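Local coordinates for kinesin-like protein (Caenorhabditis elegans, PDB 5X3E), which is a kinesin-6 motor protein, Zen4, whose motor domain, captured here without nucleotide, probably couples ATP hydrolysis to movement along microtubules, at residues A[95-98]-A[99-103]; A[177-180]-A[181-184]; A[246-249]-A[250-254]; A[274-277]-A[278-282]; A[359-362]-A[363-366]. All blocks are in the same frame, centred on the assembly; numbering follows the deposited sequence.

Contact 1 of 5, residues A[95-98]-A[99-103]; sequences TVFE and RTSVD. With SO4 (sulfate ion), chain Q.
Phe97 and Ser101, one helical turn apart, make the closest side-chain contact here: CB of Ser101 lies 3.6 Å from CE1 of Phe97, approaching the ring obliquely. With CG of Phe97 anti to its backbone N (chi1 168°), the ring projects from the helix, inclined toward the serine one turn on, and CG2 of Val102 comes within 4.3 Å of CE2 from the next position. Phe97 and Ser101 are also joined through the backbone, Ser101 N donating to Phe97 O at 2.8 Å. One residue earlier the turn is less regular: Thr100 N is shared between two weak bonds, to the carbonyl oxygens of Val96 and Phe97. Val96 and Thr100 run side by side, pointing the same way, with CG1 of Val96 3.9 Å from OG1 of Thr100. Arg99 leads outward. Its NE makes two long, weak bonds to a sulfate ion, probably from the crystallisation liquor, with O1 at 3.4 Å, while NH2 forms a salt bridge with Glu37. Farther out, Phe97 rests on Arg144, Thr145 and Val148 of helix 141-152, whereas Thr100 meets Leu116 and Val408 of the central strands. Such a helix, one side on the sheet and another on a neighbouring helix, is characteristic of the layered alpha/beta architecture of P-loop motor domains.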
loop_
_atom_site.group_PDB
_atom_site.type_symbol
_atom_site.label_atom_id
_atom_site.label_comp_id
_atom_site.label_asym_id
_atom_site.label_seq_id
_atom_site.Cartn_x
_atom_site.Cartn_y
_atom_site.Cartn_z
ATOM N N THR A 95 -13.514 0.326 12.131
ATOM C CA THR A 95 -13.010 1.544 12.759
ATOM C C THR A 95 -11.611 1.880 12.263
ATOM O O THR A 95 -11.316 3.042 11.957
ATOM C CB THR A 95 -13.026 1.406 14.282
ATOM O OG1 THR A 95 -14.377 1.252 14.737
ATOM C CG2 THR A 95 -12.415 2.632 14.936
ATOM N N VAL A 96 -10.739 0.873 12.177
ATOM C CA VAL A 96 -9.404 1.083 11.625
ATOM C C VAL A 96 -9.497 1.609 10.200
ATOM O O VAL A 96 -8.878 2.619 9.854
ATOM C CB VAL A 96 -8.582 -0.215 11.687
ATOM C CG1 VAL A 96 -7.280 -0.055 10.905
ATOM C CG2 VAL A 96 -8.287 -0.575 13.123
ATOM N N PHE A 97 -10.301 0.947 9.363
ATOM C CA PHE A 97 -10.372 1.296 7.946
ATOM C C PHE A 97 -10.774 2.756 7.740
ATOM O O PHE A 97 -10.161 3.469 6.936
ATOM C CB PHE A 97 -11.349 0.362 7.234
ATOM C CG PHE A 97 -11.706 0.806 5.851
ATOM C CD1 PHE A 97 -10.763 0.774 4.837
ATOM C CD2 PHE A 97 -12.983 1.261 5.564
ATOM C CE1 PHE A 97 -11.088 1.187 3.555
ATOM C CE2 PHE A 97 -13.315 1.672 4.289
ATOM C CZ PHE A 97 -12.368 1.633 3.282
ATOM N N GLU A 98 -11.807 3.220 8.446
ATOM C CA GLU A 98 -12.242 4.605 8.269
ATOM C C GLU A 98 -11.177 5.593 8.735
ATOM O O GLU A 98 -10.978 6.640 8.111
ATOM C CB GLU A 98 -13.555 4.854 9.007
ATOM C CG GLU A 98 -14.704 3.982 8.542
ATOM C CD GLU A 98 -16.028 4.434 9.118
ATOM O OE1 GLU A 98 -16.133 5.627 9.482
ATOM O OE2 GLU A 98 -16.956 3.602 9.210
ATOM N N ARG A 99 -10.502 5.288 9.841
ATOM C CA ARG A 99 -9.504 6.188 10.409
ATOM C C ARG A 99 -8.170 6.125 9.670
ATOM O O ARG A 99 -7.362 7.055 9.779
ATOM C CB ARG A 99 -9.333 5.854 11.898
ATOM C CG ARG A 99 -8.415 6.773 12.683
ATOM C CD ARG A 99 -8.706 8.226 12.406
ATOM N NE ARG A 99 -7.754 9.103 13.077
ATOM C CZ ARG A 99 -6.533 9.368 12.623
ATOM N NH1 ARG A 99 -6.107 8.813 11.495
ATOM N NH2 ARG A 99 -5.736 10.185 13.298
ATOM N N THR A 100 -7.945 5.071 8.891
ATOM C CA THR A 100 -6.669 4.794 8.252
ATOM C C THR A 100 -6.685 4.975 6.739
ATOM O O THR A 100 -5.665 5.370 6.168
ATOM C CB THR A 100 -6.230 3.362 8.617
ATOM O OG1 THR A 100 -5.694 3.355 9.945
ATOM C CG2 THR A 100 -5.213 2.824 7.699
ATOM N N SER A 101 -7.826 4.747 6.076
ATOM C CA SER A 101 -7.856 4.649 4.623
ATOM C C SER A 101 -8.805 5.610 3.915
ATOM O O SER A 101 -8.584 5.892 2.732
ATOM C CB SER A 101 -8.228 3.221 4.201
ATOM O OG SER A 101 -7.405 2.278 4.855
ATOM N N VAL A 102 -9.840 6.124 4.585
ATOM C CA VAL A 102 -10.863 6.890 3.874
ATOM C C VAL A 102 -10.272 8.177 3.311
ATOM O O VAL A 102 -10.579 8.575 2.179
ATOM C CB VAL A 102 -12.077 7.158 4.789
ATOM C CG1 VAL A 102 -12.929 8.301 4.249
ATOM C CG2 VAL A 102 -12.924 5.906 4.912
ATOM N N ASP A 103 -9.398 8.840 4.074
ATOM C CA ASP A 103 -8.791 10.071 3.573
ATOM C C ASP A 103 -7.789 9.793 2.454
ATOM O O ASP A 103 -7.547 10.665 1.611
ATOM C CB ASP A 103 -8.126 10.846 4.716
ATOM C CG ASP A 103 -6.949 10.104 5.331
ATOM O OD1 ASP A 103 -6.073 10.769 5.924
ATOM O OD2 ASP A 103 -6.889 8.861 5.212
HETATM S S SO4 Q . -10.090 10.239 15.841
HETATM O O1 SO4 Q . -10.075 8.812 15.520
HETATM O O2 SO4 Q . -10.813 10.448 17.093
HETATM O O3 SO4 Q . -8.719 10.734 15.973
HETATM O O4 SO4 Q . -10.767 10.969 14.773
#

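Contact 2 of 5, residues A[177-180]-A[181-184]; sequences DAHL and KRHQ
His183 turns the edge of its imidazole toward the face of the His179 ring, a T-shaped pair between residues i and i+4 of one helix. The ring centroids are 4.4 Å apart and the planes meet at 67°. NE2 of His183 does the touching: it stands over one face of His179, offset toward the rim, and lies 3.1 Å from His179 NE2. The first torsions explain the meeting, for His179 carries CG anti to its backbone N and His183 carries CG anti to its carbonyl carbon (chi1 -64°), which swings the second ring back toward the first, so that its NE2 edge meets that face.

Arg182 approaches His179 differently. Its chain crosses that of the histidine at about a right angle, with ring and guanidinium planes 78° apart, and NH1 comes to 3.5 Å from CD2. The flat guanidinium also lies over the backbone, Ala178 O facing its centre. At the next position the amide of Gln184 reaches back to Leu180, placing NE2 3.4 Å from CG.

The histidines, Leu180 and Gln184 lie on the exposed side of helix 175-187, which follows the two-stranded hairpin 162-165 and 169-172. Its inner side is fastened by Arg182, paired with Glu158 and bonded to Lys159 O, while Ala178 packs on Ile161 just before the hairpin.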
loop_
_atom_site.group_PDB
_atom_site.type_symbol
_atom_site.label_atom_id
_atom_site.label_comp_id
_atom_site.label_asym_id
_atom_site.label_seq_id
_atom_site.Cartn_x
_atom_site.Cartn_y
_atom_site.Cartn_z
ATOM N N ASP A 177 -11.379 -1.196 -31.723
ATOM C CA ASP A 177 -10.126 -1.905 -31.460
ATOM C C ASP A 177 -10.108 -2.482 -30.053
ATOM O O ASP A 177 -9.728 -3.641 -29.844
ATOM C CB ASP A 177 -8.928 -0.966 -31.644
ATOM C CG ASP A 177 -8.762 -0.483 -33.070
ATOM O OD1 ASP A 177 -8.625 -1.329 -33.977
ATOM O OD2 ASP A 177 -8.760 0.748 -33.286
ATOM N N ALA A 178 -10.519 -1.680 -29.071
ATOM C CA ALA A 178 -10.591 -2.163 -27.698
ATOM C C ALA A 178 -11.586 -3.305 -27.567
ATOM O O ALA A 178 -11.362 -4.238 -26.785
ATOM C CB ALA A 178 -10.973 -1.015 -26.763
ATOM N N HIS A 179 -12.674 -3.256 -28.339
ATOM C CA HIS A 179 -13.696 -4.298 -28.282
ATOM C C HIS A 179 -13.117 -5.659 -28.656
ATOM O O HIS A 179 -13.352 -6.653 -27.961
ATOM C CB HIS A 179 -14.863 -3.913 -29.197
ATOM C CG HIS A 179 -15.934 -4.956 -29.314
ATOM N ND1 HIS A 179 -15.977 -5.873 -30.343
ATOM C CD2 HIS A 179 -17.027 -5.198 -28.550
ATOM C CE1 HIS A 179 -17.038 -6.647 -30.197
ATOM N NE2 HIS A 179 -17.692 -6.259 -29.117
ATOM N N LEU A 180 -12.344 -5.722 -29.745
ATOM C CA LEU A 180 -11.732 -6.988 -30.137
ATOM C C LEU A 180 -10.661 -7.410 -29.139
ATOM O O LEU A 180 -10.502 -8.605 -28.860
ATOM C CB LEU A 180 -11.136 -6.888 -31.542
ATOM C CG LEU A 180 -10.577 -8.196 -32.121
ATOM C CD1 LEU A 180 -11.654 -9.274 -32.249
ATOM C CD2 LEU A 180 -9.904 -7.961 -33.460
ATOM N N LYS A 181 -9.902 -6.441 -28.615
ATOM C CA LYS A 181 -8.891 -6.749 -27.609
ATOM C C LYS A 181 -9.535 -7.431 -26.413
ATOM O O LYS A 181 -8.998 -8.404 -25.880
ATOM C CB LYS A 181 -8.172 -5.473 -27.172
ATOM C CG LYS A 181 -7.062 -5.018 -28.110
ATOM C CD LYS A 181 -5.842 -5.922 -28.148
ATOM C CE LYS A 181 -4.903 -5.473 -29.266
ATOM N NZ LYS A 181 -3.687 -6.319 -29.382
ATOM N N ARG A 182 -10.697 -6.931 -25.990
ATOM C CA ARG A 182 -11.448 -7.561 -24.907
ATOM C C ARG A 182 -11.753 -9.022 -25.218
ATOM O O ARG A 182 -11.607 -9.898 -24.357
ATOM C CB ARG A 182 -12.750 -6.799 -24.667
ATOM C CG ARG A 182 -12.691 -5.741 -23.580
ATOM C CD ARG A 182 -14.035 -5.033 -23.420
ATOM N NE ARG A 182 -13.990 -3.667 -23.931
ATOM C CZ ARG A 182 -14.725 -3.221 -24.944
ATOM N NH1 ARG A 182 -15.577 -4.034 -25.553
ATOM N NH2 ARG A 182 -14.614 -1.960 -25.343
ATOM N N HIS A 183 -12.199 -9.308 -26.448
ATOM C CA HIS A 183 -12.515 -10.695 -26.794
ATOM C C HIS A 183 -11.251 -11.510 -27.012
ATOM O O HIS A 183 -11.258 -12.731 -26.815
ATOM C CB HIS A 183 -13.376 -10.744 -28.058
ATOM C CG HIS A 183 -14.724 -10.110 -27.907
ATOM N ND1 HIS A 183 -15.791 -10.751 -27.315
ATOM C CD2 HIS A 183 -15.185 -8.898 -28.297
ATOM C CE1 HIS A 183 -16.847 -9.957 -27.339
ATOM N NE2 HIS A 183 -16.506 -8.826 -27.932
ATOM N N GLN A 184 -10.159 -10.848 -27.402
ATOM C CA GLN A 184 -8.846 -11.488 -27.406
ATOM C C GLN A 184 -8.370 -11.753 -25.985
ATOM O O GLN A 184 -7.829 -12.825 -25.695
ATOM C CB GLN A 184 -7.848 -10.612 -28.161
ATOM C CG GLN A 184 -7.987 -10.669 -29.673
ATOM C CD GLN A 184 -7.001 -9.759 -30.374
ATOM O OE1 GLN A 184 -5.904 -9.511 -29.873
ATOM N NE2 GLN A 184 -7.385 -9.257 -31.540
#

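Contact 3 of 5, residues A[246-249]-A[250-254]; sequences IRHD and RQQQM. With SO4 (sulfate ion), chain M.
A carboxylate held inside a tight reversal is the unusual feature: OD1 of Asp249 accepts the backbone N-H of Gln253 at 2.8 Å, reaching across the turn its own residue begins. The donor comes from above the carboxylate plane, 43° out of it. Asp249 CG sits between the backbone N and the carbonyl carbon (chi1 58°), a crowded position that folds the acid back over the turn. The backbone adds two bonds: Gln252 N to Asp249 O closes a type I turn from Asp249 to Gln252, and Asp249 N donates to Gln253 O at 2.9 Å. The other carboxylate oxygen, OD2, is bonded to Asn168, so both oxygens of this buried acid have partners.

Beside the turn, His248 and Gln252 run in the same direction, their ring and amide planes inclined to each other. OE1 of Gln252 lies over one face of the imidazole, 3.4 Å from CD2, while ND1 donates almost straight (171°) to O1 of a sulfate at 2.9 Å, in the ring plane. Met254, bent at its second and third torsions, brings CE to 3.4 Å from His248 CB. Asn397 braces the turn and the start of the returning strand, through Gln252 O and Met254 N. The whole is a 3:5 beta hairpin, a type I turn followed by a G1 beta bulge, with Gln252 where glycine is common and the Asp249 carboxylate as an added brace.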
loop_
_atom_site.group_PDB
_atom_site.type_symbol
_atom_site.label_atom_id
_atom_site.label_comp_id
_atom_site.label_asym_id
_atom_site.label_seq_id
_atom_site.Cartn_x
_atom_site.Cartn_y
_atom_site.Cartn_z
ATOM N N ILE A 246 14.058 -1.021 -10.060
ATOM C CA ILE A 246 13.312 0.129 -9.564
ATOM C C ILE A 246 13.929 1.386 -10.168
ATOM O O ILE A 246 15.109 1.677 -9.939
ATOM C CB ILE A 246 13.334 0.172 -8.028
ATOM C CG1 ILE A 246 12.451 -0.948 -7.470
ATOM C CG2 ILE A 246 12.884 1.530 -7.515
ATOM C CD1 ILE A 246 12.669 -1.250 -6.003
ATOM N N ARG A 247 13.135 2.128 -10.943
ATOM C CA ARG A 247 13.634 3.283 -11.679
ATOM C C ARG A 247 12.543 4.343 -11.767
ATOM O O ARG A 247 11.397 4.117 -11.367
ATOM C CB ARG A 247 14.108 2.872 -13.072
ATOM C CG ARG A 247 13.025 2.253 -13.935
ATOM C CD ARG A 247 13.629 1.684 -15.203
ATOM N NE ARG A 247 14.400 2.673 -15.952
ATOM C CZ ARG A 247 15.161 2.375 -16.998
ATOM N NH1 ARG A 247 15.248 1.118 -17.404
ATOM N NH2 ARG A 247 15.835 3.320 -17.635
ATOM N N HIS A 248 12.907 5.515 -12.287
ATOM C CA HIS A 248 11.958 6.608 -12.465
ATOM C C HIS A 248 11.567 6.765 -13.927
ATOM O O HIS A 248 12.251 6.273 -14.828
ATOM C CB HIS A 248 12.517 7.941 -11.956
ATOM C CG HIS A 248 13.691 8.443 -12.735
ATOM N ND1 HIS A 248 14.986 8.081 -12.441
ATOM C CD2 HIS A 248 13.767 9.292 -13.787
ATOM C CE1 HIS A 248 15.810 8.678 -13.283
ATOM N NE2 HIS A 248 15.096 9.418 -14.111
ATOM N N ASP A 249 10.453 7.471 -14.152
ATOM C CA ASP A 249 9.998 7.827 -15.488
ATOM C C ASP A 249 10.323 9.292 -15.772
ATOM O O ASP A 249 11.019 9.960 -15.001
ATOM C CB ASP A 249 8.501 7.528 -15.658
ATOM C CG ASP A 249 7.614 8.264 -14.652
ATOM O OD1 ASP A 249 8.013 9.326 -14.124
ATOM O OD2 ASP A 249 6.488 7.775 -14.404
ATOM N N ARG A 250 9.825 9.806 -16.901
ATOM C CA ARG A 250 10.119 11.185 -17.274
ATOM C C ARG A 250 9.509 12.193 -16.316
ATOM O O ARG A 250 10.029 13.311 -16.204
ATOM C CB ARG A 250 9.663 11.459 -18.707
ATOM C CG ARG A 250 10.508 10.704 -19.702
ATOM C CD ARG A 250 10.498 11.295 -21.099
ATOM N NE ARG A 250 11.593 10.728 -21.886
ATOM C CZ ARG A 250 11.555 9.541 -22.483
ATOM N NH1 ARG A 250 10.473 8.783 -22.397
ATOM N NH2 ARG A 250 12.602 9.108 -23.168
ATOM N N GLN A 251 8.442 11.820 -15.615
ATOM C CA GLN A 251 7.839 12.648 -14.578
ATOM C C GLN A 251 8.581 12.542 -13.249
ATOM O O GLN A 251 8.132 13.119 -12.258
ATOM C CB GLN A 251 6.373 12.242 -14.378
ATOM C CG GLN A 251 5.515 12.177 -15.644
ATOM C CD GLN A 251 5.012 13.538 -16.104
ATOM O OE1 GLN A 251 5.790 14.385 -16.539
ATOM N NE2 GLN A 251 3.699 13.754 -15.997
ATOM N N GLN A 252 9.716 11.841 -13.236
ATOM C CA GLN A 252 10.522 11.563 -12.050
ATOM C C GLN A 252 9.804 10.666 -11.046
ATOM O O GLN A 252 10.226 10.568 -9.890
ATOM C CB GLN A 252 10.988 12.856 -11.371
ATOM C CG GLN A 252 11.929 13.667 -12.240
ATOM C CD GLN A 252 13.172 12.890 -12.634
ATOM O OE1 GLN A 252 13.726 12.135 -11.834
ATOM N NE2 GLN A 252 13.612 13.067 -13.875
ATOM N N GLN A 253 8.741 9.988 -11.471
ATOM C CA GLN A 253 7.987 9.089 -10.606
ATOM C C GLN A 253 8.607 7.697 -10.589
ATOM O O GLN A 253 8.986 7.163 -11.634
ATOM C CB GLN A 253 6.533 8.995 -11.065
ATOM C CG GLN A 253 5.751 10.283 -10.922
ATOM C CD GLN A 253 5.456 10.612 -9.470
ATOM O OE1 GLN A 253 4.977 9.762 -8.714
ATOM N NE2 GLN A 253 5.730 11.850 -9.073
ATOM N N MET A 254 8.693 7.110 -9.399
ATOM C CA MET A 254 9.266 5.778 -9.265
ATOM C C MET A 254 8.303 4.720 -9.800
ATOM O O MET A 254 7.082 4.865 -9.727
ATOM C CB MET A 254 9.594 5.492 -7.803
ATOM C CG MET A 254 10.675 6.395 -7.237
ATOM S SD MET A 254 12.214 6.279 -8.161
ATOM C CE MET A 254 12.452 8.005 -8.531
HETATM S S SO4 M . 16.771 7.458 -9.541
HETATM O O1 SO4 M . 16.030 6.453 -10.301
HETATM O O2 SO4 M . 15.894 8.126 -8.581
HETATM O O3 SO4 M . 17.874 6.803 -8.843
HETATM O O4 SO4 M . 17.316 8.461 -10.450
#

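Contact 4 of 5, residues A[274-277]-A[278-282]; sequences FCLG and EERRR
Phe274 and Glu278 meet on the inner side of helix 267-281, which packs against the central sheet of the kinesin motor domain. CG of Glu278 lies over the face of the phenyl ring, 4.0 Å from its centroid and 27° off the normal, a CH-pi contact. Beyond it the carboxylate is turned nearly flat to the ring, the planes 20° apart, because the glutamate chain is bent at chi2 (-74°) and folds across the aromatic surface. The packing is dense around this pair: Phe274 also meets the rings of Tyr221 and, edge-to-face, Phe299. The hydroxyl of Tyr221 is hydrogen-bonded to Glu278 OE2, the same oxygen that forms a salt bridge with Arg281 NH1 at 2.9 Å. With a hydroxyl and a cation on one oxygen, the carboxylate is probably kept ionised.

The outer side is looser. Leu276 and Arg280 run side by side, pointing the same way, but their closest side-chain atoms, CG and NH1, are 4.2 Å apart. CD1 of Leu276 lies over one face of the guanidinium, whose NH1 is bonded in turn to Leu232 O. Cys275 and Glu279, both exposed, are linked through the backbone. Between the two sides passes Gly277, buried and without a side chain; its carbonyl oxygen receives Arg281 N at 2.7 Å, in the carbonyl plane.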
loop_
_atom_site.group_PDB
_atom_site.type_symbol
_atom_site.label_atom_id
_atom_site.label_comp_id
_atom_site.label_asym_id
_atom_site.label_seq_id
_atom_site.Cartn_x
_atom_site.Cartn_y
_atom_site.Cartn_z
ATOM N N PHE A 274 -5.045 -9.997 -6.607
ATOM C CA PHE A 274 -4.264 -9.981 -5.373
ATOM C C PHE A 274 -3.964 -11.396 -4.890
ATOM O O PHE A 274 -2.841 -11.689 -4.466
ATOM C CB PHE A 274 -4.993 -9.181 -4.295
ATOM C CG PHE A 274 -4.349 -9.268 -2.938
ATOM C CD1 PHE A 274 -3.285 -8.445 -2.609
ATOM C CD2 PHE A 274 -4.814 -10.165 -1.989
ATOM C CE1 PHE A 274 -2.692 -8.519 -1.360
ATOM C CE2 PHE A 274 -4.225 -10.242 -0.741
ATOM C CZ PHE A 274 -3.164 -9.419 -0.427
ATOM N N CYS A 275 -4.961 -12.283 -4.934
ATOM C CA CYS A 275 -4.742 -13.654 -4.497
ATOM C C CYS A 275 -3.757 -14.381 -5.403
ATOM O O CYS A 275 -2.973 -15.210 -4.923
ATOM C CB CYS A 275 -6.070 -14.401 -4.426
ATOM S SG CYS A 275 -7.154 -13.809 -3.106
ATOM N N LEU A 276 -3.785 -14.095 -6.707
ATOM C CA LEU A 276 -2.787 -14.662 -7.608
ATOM C C LEU A 276 -1.381 -14.238 -7.206
ATOM O O LEU A 276 -0.454 -15.056 -7.212
ATOM C CB LEU A 276 -3.070 -14.246 -9.051
ATOM C CG LEU A 276 -2.013 -14.722 -10.048
ATOM C CD1 LEU A 276 -1.970 -16.240 -10.091
ATOM C CD2 LEU A 276 -2.269 -14.148 -11.424
ATOM N N GLY A 277 -1.209 -12.970 -6.839
ATOM C CA GLY A 277 0.087 -12.518 -6.361
ATOM C C GLY A 277 0.503 -13.215 -5.080
ATOM O O GLY A 277 1.677 -13.536 -4.889
ATOM N N GLU A 278 -0.458 -13.454 -4.185
ATOM C CA GLU A 278 -0.166 -14.166 -2.947
ATOM C C GLU A 278 0.346 -15.572 -3.232
ATOM O O GLU A 278 1.235 -16.065 -2.531
ATOM C CB GLU A 278 -1.414 -14.215 -2.067
ATOM C CG GLU A 278 -1.799 -12.879 -1.447
ATOM C CD GLU A 278 -0.880 -12.467 -0.314
ATOM O OE1 GLU A 278 -1.193 -12.779 0.855
ATOM O OE2 GLU A 278 0.175 -11.861 -0.592
ATOM N N GLU A 279 -0.202 -16.233 -4.258
ATOM C CA GLU A 279 0.323 -17.539 -4.658
ATOM C C GLU A 279 1.796 -17.446 -5.052
ATOM O O GLU A 279 2.600 -18.306 -4.674
ATOM C CB GLU A 279 -0.492 -18.115 -5.815
ATOM C CG GLU A 279 -1.933 -18.466 -5.489
ATOM C CD GLU A 279 -2.614 -19.230 -6.619
ATOM O OE1 GLU A 279 -1.989 -20.152 -7.184
ATOM O OE2 GLU A 279 -3.772 -18.901 -6.953
ATOM N N ARG A 280 2.172 -16.412 -5.811
ATOM C CA ARG A 280 3.589 -16.227 -6.123
ATOM C C ARG A 280 4.386 -15.811 -4.897
ATOM O O ARG A 280 5.534 -16.237 -4.726
ATOM C CB ARG A 280 3.794 -15.188 -7.227
ATOM C CG ARG A 280 3.680 -15.678 -8.659
ATOM C CD ARG A 280 2.300 -16.065 -9.109
ATOM N NE ARG A 280 2.369 -16.554 -10.484
ATOM C CZ ARG A 280 2.205 -15.789 -11.557
ATOM N NH1 ARG A 280 1.950 -14.497 -11.417
ATOM N NH2 ARG A 280 2.293 -16.319 -12.770
ATOM N N ARG A 281 3.798 -14.989 -4.029
ATOM C CA ARG A 281 4.533 -14.517 -2.864
ATOM C C ARG A 281 4.963 -15.656 -1.952
ATOM O O ARG A 281 5.925 -15.500 -1.196
ATOM C CB ARG A 281 3.696 -13.508 -2.078
ATOM C CG ARG A 281 4.502 -12.712 -1.077
ATOM C CD ARG A 281 3.615 -11.962 -0.115
ATOM N NE ARG A 281 3.601 -12.688 1.141
ATOM C CZ ARG A 281 2.705 -13.612 1.458
ATOM N NH1 ARG A 281 1.729 -13.926 0.615
ATOM N NH2 ARG A 281 2.800 -14.238 2.618
ATOM N N ARG A 282 4.289 -16.802 -2.029
ATOM C CA ARG A 282 4.557 -17.956 -1.182
ATOM C C ARG A 282 5.680 -18.845 -1.710
ATOM O O ARG A 282 5.990 -19.864 -1.083
ATOM C CB ARG A 282 3.276 -18.782 -1.006
ATOM C CG ARG A 282 2.186 -18.026 -0.256
ATOM C CD ARG A 282 0.895 -18.817 -0.101
ATOM N NE ARG A 282 -0.155 -17.981 0.472
ATOM C CZ ARG A 282 -0.236 -17.653 1.758
ATOM N NH1 ARG A 282 0.674 -18.090 2.619
ATOM N NH2 ARG A 282 -1.224 -16.879 2.184
#

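Contact 5 of 5, residues A[359-362]-A[363-366]; sequences SLMT and LRQC
With CG anti to the backbone N in Met361 (chi1 -159°) and anti to the carbonyl carbon in Gln365 (chi1 -57°), the two side chains converge across one helical turn. They cross at a slant, NE2 of the glutamine 3.8 Å from Met361 CG. Gln365 CG also passes 3.2 Å from Met361 O, the carbonyl that accepts Gln365 N in an almost straight bond of 175°. Arg364 reaches the other flank of the methionine, its NH2 4.3 Å from CG.

A quarter-turn round the helix, Thr362 and Cys366 face inward: CG2 of the threonine is 4.1 Å from SG, and both side chains touch Thr392 of helix 390-394. Thr362 OG1 bonds back to Gln358 O, and Ser359 OG is bonded to His296 and to carbonyls of the preceding turn. The chemistry thus divides helix 350-375 by side: buried hydroxyls are satisfied largely by its own backbone, while methionine and glutamine make loose van der Waals contact on a more exposed flank.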
loop_
_atom_site.group_PDB
_atom_site.type_symbol
_atom_site.label_atom_id
_atom_site.label_comp_id
_atom_site.label_asym_id
_atom_site.label_seq_id
_atom_site.Cartn_x
_atom_site.Cartn_y
_atom_site.Cartn_z
ATOM N N SER A 359 16.723 -2.244 5.484
ATOM C CA SER A 359 15.653 -1.512 4.814
ATOM C C SER A 359 14.750 -0.804 5.822
ATOM O O SER A 359 14.396 0.365 5.627
ATOM C CB SER A 359 14.848 -2.465 3.928
ATOM O OG SER A 359 14.216 -3.473 4.698
ATOM N N LEU A 360 14.376 -1.487 6.909
ATOM C CA LEU A 360 13.531 -0.859 7.924
ATOM C C LEU A 360 14.261 0.265 8.650
ATOM O O LEU A 360 13.636 1.260 9.037
ATOM C CB LEU A 360 13.036 -1.897 8.927
ATOM C CG LEU A 360 12.183 -3.028 8.358
ATOM C CD1 LEU A 360 11.803 -4.010 9.447
ATOM C CD2 LEU A 360 10.941 -2.470 7.681
ATOM N N MET A 361 15.574 0.128 8.846
ATOM C CA MET A 361 16.346 1.203 9.457
ATOM C C MET A 361 16.419 2.416 8.534
ATOM O O MET A 361 16.327 3.561 8.994
ATOM C CB MET A 361 17.747 0.697 9.799
ATOM C CG MET A 361 18.484 1.496 10.856
ATOM S SD MET A 361 20.036 0.697 11.324
ATOM C CE MET A 361 19.444 -0.857 12.001
ATOM N N THR A 362 16.583 2.181 7.226
ATOM C CA THR A 362 16.569 3.275 6.259
ATOM C C THR A 362 15.210 3.963 6.222
ATOM O O THR A 362 15.128 5.188 6.064
ATOM C CB THR A 362 16.933 2.753 4.868
ATOM O OG1 THR A 362 18.164 2.023 4.934
ATOM C CG2 THR A 362 17.074 3.902 3.890
ATOM N N LEU A 363 14.132 3.184 6.337
ATOM C CA LEU A 363 12.793 3.760 6.376
ATOM C C LEU A 363 12.627 4.687 7.573
ATOM O O LEU A 363 12.096 5.797 7.443
ATOM C CB LEU A 363 11.746 2.648 6.416
ATOM C CG LEU A 363 10.283 3.093 6.419
ATOM C CD1 LEU A 363 9.983 3.952 5.205
ATOM C CD2 LEU A 363 9.364 1.885 6.480
ATOM N N ARG A 364 13.078 4.242 8.751
ATOM C CA ARG A 364 13.024 5.080 9.945
ATOM C C ARG A 364 13.746 6.401 9.717
ATOM O O ARG A 364 13.178 7.478 9.935
ATOM C CB ARG A 364 13.627 4.333 11.139
ATOM C CG ARG A 364 12.910 4.562 12.473
ATOM C CD ARG A 364 13.801 4.217 13.665
ATOM N NE ARG A 364 14.620 3.030 13.422
ATOM C CZ ARG A 364 14.274 1.789 13.749
ATOM N NH1 ARG A 364 13.110 1.554 14.342
ATOM N NH2 ARG A 364 15.091 0.778 13.477
ATOM N N GLN A 365 15.008 6.332 9.276
ATOM C CA GLN A 365 15.781 7.542 9.015
ATOM C C GLN A 365 15.075 8.447 8.013
ATOM O O GLN A 365 15.090 9.676 8.157
ATOM C CB GLN A 365 17.178 7.168 8.509
ATOM C CG GLN A 365 17.963 6.268 9.447
ATOM C CD GLN A 365 19.237 5.735 8.816
ATOM O OE1 GLN A 365 19.666 6.207 7.764
ATOM N NE2 GLN A 365 19.847 4.744 9.459
ATOM N N CYS A 366 14.444 7.859 6.996
ATOM C CA CYS A 366 13.842 8.667 5.942
ATOM C C CYS A 366 12.604 9.416 6.425
ATOM O O CYS A 366 12.430 10.593 6.089
ATOM C CB CYS A 366 13.529 7.797 4.728
ATOM S SG CYS A 366 15.015 7.404 3.768
#

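How the contacts relate
All five contacts are local, four within helices and one in a hairpin turn, and none touches another. Contacts 3 and 5 approach most closely, with nearest atoms about 10 Å apart; helix 390-394 bridges the gap, meeting Met254 of the first and Thr362 and Cys366 of the second. Contact 1 lies on the opposite side of the chain's centre from contact 3, their centres about 29 Å apart. Contact 2 is the outlier, about 45 Å from contact 5 between centres. The probable nucleotide site, marked by a P-loop-like sequence, lies near, but is not touched by, the side chains of Glu278 of contact 4 and Leu360 of contact 5, whose contact centres are about 26 Å apart.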